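Local coordinates for protein hydrogen peroxide-inducible genes activator (Corynebacterium glutamicum, PDB 6G1B) that probably senses hydrogen peroxide through its regulatory domain and, as a LysR-type transcription factor, activates peroxide-inducible genes, at residues A[169-174]-A[281-286]. The protein carries 1 engineered substitution. Numbering follows the deposited sequence.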
loop_
_atom_site.group_PDB
_atom_site.type_symbol
_atom_site.label_atom_id
_atom_site.label_comp_id
_atom_site.label_asym_id
_atom_site.label_seq_id
_atom_site.Cartn_x
_atom_site.Cartn_y
_atom_site.Cartn_z
ATOM N N PRO A 169 -40.553 11.061 7.779
ATOM C CA PRO A 169 -40.284 11.576 9.128
ATOM C C PRO A 169 -40.119 10.484 10.164
ATOM O O PRO A 169 -40.836 9.509 10.118
ATOM C CB PRO A 169 -41.515 12.447 9.443
ATOM C CG PRO A 169 -42.530 12.171 8.370
ATOM C CD PRO A 169 -41.750 11.687 7.186
ATOM N N LEU A 170 -39.140 10.620 11.049
ATOM C CA LEU A 170 -38.907 9.640 12.095
ATOM C C LEU A 170 -39.406 10.139 13.451
ATOM O O LEU A 170 -40.184 9.446 14.107
ATOM C CB LEU A 170 -37.418 9.287 12.181
ATOM C CG LEU A 170 -36.818 8.674 10.910
ATOM C CD1 LEU A 170 -35.315 8.509 11.024
ATOM C CD2 LEU A 170 -37.524 7.362 10.607
ATOM N N TYR A 171 -38.935 11.320 13.864
ATOM C CA TYR A 171 -39.190 11.844 15.189
ATOM C C TYR A 171 -38.696 13.284 15.359
ATOM O O TYR A 171 -37.795 13.718 14.638
ATOM C CB TYR A 171 -38.533 10.984 16.266
ATOM C CG TYR A 171 -37.058 10.720 16.091
ATOM C CD1 TYR A 171 -36.117 11.631 16.537
ATOM C CD2 TYR A 171 -36.606 9.519 15.541
ATOM C CE1 TYR A 171 -34.767 11.386 16.410
ATOM C CE2 TYR A 171 -35.255 9.265 15.406
ATOM C CZ TYR A 171 -34.345 10.185 15.851
ATOM O OH TYR A 171 -33.035 9.910 15.717
ATOM N N ASP A 172 -39.294 13.978 16.338
ATOM C CA ASP A 172 -38.792 15.247 16.819
ATOM C C ASP A 172 -37.953 14.996 18.050
ATOM O O ASP A 172 -38.385 14.331 18.966
ATOM C CB ASP A 172 -39.965 16.190 17.159
ATOM C CG ASP A 172 -40.817 16.492 15.957
ATOM O OD1 ASP A 172 -42.063 16.319 15.949
ATOM O OD2 ASP A 172 -40.192 16.789 14.922
ATOM N N GLU A 173 -36.757 15.549 18.075
ATOM C CA GLU A 173 -35.817 15.372 19.182
ATOM C C GLU A 173 -35.572 16.736 19.797
ATOM O O GLU A 173 -35.163 17.657 19.117
ATOM C CB GLU A 173 -34.505 14.756 18.698
ATOM C CG GLU A 173 -33.395 14.751 19.726
ATOM C CD GLU A 173 -32.167 13.938 19.312
ATOM O OE1 GLU A 173 -31.887 13.799 18.083
ATOM O OE2 GLU A 173 -31.492 13.444 20.250
ATOM N N ASP A 174 -35.847 16.842 21.075
ATOM C CA ASP A 174 -35.595 18.068 21.800
ATOM C C ASP A 174 -34.112 18.273 22.027
ATOM O O ASP A 174 -33.341 17.320 21.969
ATOM C CB ASP A 174 -36.293 18.064 23.165
ATOM C CG ASP A 174 -37.790 18.170 23.058
ATOM O OD1 ASP A 174 -38.443 17.554 23.932
ATOM O OD2 ASP A 174 -38.339 18.832 22.135
ATOM N N ARG A 281 -35.386 19.273 16.798
ATOM C CA ARG A 281 -35.029 19.023 15.393
ATOM C C ARG A 281 -35.875 17.876 14.879
ATOM O O ARG A 281 -36.191 16.983 15.641
ATOM C CB ARG A 281 -33.546 18.692 15.213
ATOM C CG ARG A 281 -33.100 17.371 15.853
ATOM C CD ARG A 281 -31.607 17.173 15.645
ATOM N NE ARG A 281 -31.080 16.002 16.303
ATOM C CZ ARG A 281 -29.797 15.629 16.258
ATOM N NH1 ARG A 281 -28.913 16.340 15.572
ATOM N NH2 ARG A 281 -29.393 14.548 16.916
ATOM N N ARG A 282 -36.252 17.951 13.612
ATOM C CA ARG A 282 -37.046 16.915 12.972
ATOM C C ARG A 282 -36.070 15.985 12.239
ATOM O O ARG A 282 -35.433 16.387 11.280
ATOM C CB ARG A 282 -38.075 17.539 12.018
ATOM C CG ARG A 282 -38.776 16.596 11.025
ATOM C CD ARG A 282 -39.680 15.568 11.664
ATOM N NE ARG A 282 -40.719 16.127 12.520
ATOM C CZ ARG A 282 -42.010 16.276 12.220
ATOM N NH1 ARG A 282 -42.511 15.969 11.025
ATOM N NH2 ARG A 282 -42.822 16.769 13.148
ATOM N N ILE A 283 -35.912 14.766 12.735
ATOM C CA ILE A 283 -35.055 13.775 12.095
ATOM C C ILE A 283 -35.906 12.949 11.141
ATOM O O ILE A 283 -37.042 12.605 11.455
ATOM C CB ILE A 283 -34.347 12.878 13.140
ATOM C CG1 ILE A 283 -33.370 13.704 13.973
ATOM C CG2 ILE A 283 -33.573 11.725 12.475
ATOM C CD1 ILE A 283 -32.310 14.455 13.210
ATOM N N GLY A 284 -35.356 12.659 9.970
ATOM C CA GLY A 284 -36.042 11.884 8.930
ATOM C C GLY A 284 -35.128 10.993 8.104
ATOM O O GLY A 284 -33.916 11.092 8.170
ATOM N N LEU A 285 -35.714 10.113 7.323
ATOM C CA LEU A 285 -34.968 9.302 6.348
ATOM C C LEU A 285 -35.201 9.921 4.977
ATOM O O LEU A 285 -36.352 10.182 4.631
ATOM C CB LEU A 285 -35.470 7.893 6.349
ATOM C CG LEU A 285 -34.946 6.864 7.301
ATOM C CD1 LEU A 285 -35.439 5.505 6.771
ATOM C CD2 LEU A 285 -33.426 6.884 7.384
ATOM N N VAL A 286 -34.146 10.199 4.217
ATOM C CA VAL A 286 -34.323 10.715 2.868
ATOM C C VAL A 286 -33.771 9.751 1.814
ATOM O O VAL A 286 -32.679 9.209 1.962
ATOM C CB VAL A 286 -33.971 12.233 2.692
ATOM C CG1 VAL A 286 -33.446 12.855 3.955
ATOM C CG2 VAL A 286 -33.127 12.541 1.488
#
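Tyr-171 lays one ring face over Ile-283, whose CB stands 4.0 Å from the ring centroid in a CH-pi contact. The tyrosine's chi1 of 53° sets CG between its backbone N and carbonyl carbon, and the ring runs alongside the isoleucine. Leu-170 and Tyr-171 both face Ile-283, a classic beta bulge in the antiparallel ladder: Leu-170 N donates to Ile-283 O at 2.9 Å, and Tyr-171 N adds a weak bond to the same oxygen. The bulge turns Leu-170 toward the partner strand, where its CD1 packs on Ile-283 CG2 (3.9 Å) and Leu-285 CG. On the Tyr-171 face, buried Glu-173 and Arg-281 extend side by side in a salt bridge. Arg-281 NE and NH2 each lie 2.9 Å from Glu-173 OE1, which sits in the guanidinium plane but is approached from above its own carboxylate. Glu-173 OE2 is hydrogen-bonded to Ser-257 OG, and Arg-281 NH2 and NH1 donate to the carbonyl oxygens of Thr-110 and Asp-206, fixing the guanidinium's rotation. On the opposite face, Pro-169, Asp-172 and Arg-282 are exposed. There Arg-282, bent at chi2 and chi3, curls back into a side-on salt bridge, its NH2 reaching Asp-172 OD1 at 2.9 Å; Arg-282 NE to Asp-172 OD2, 2.5 Å, is unusually short and doubtful in detail. In this LysR-type regulatory domain, strand 153-158 pairs with the other edge of 281-286, and helix 294-317 packs on Leu-170 and Leu-285, with Phe-308 stacked on Tyr-171.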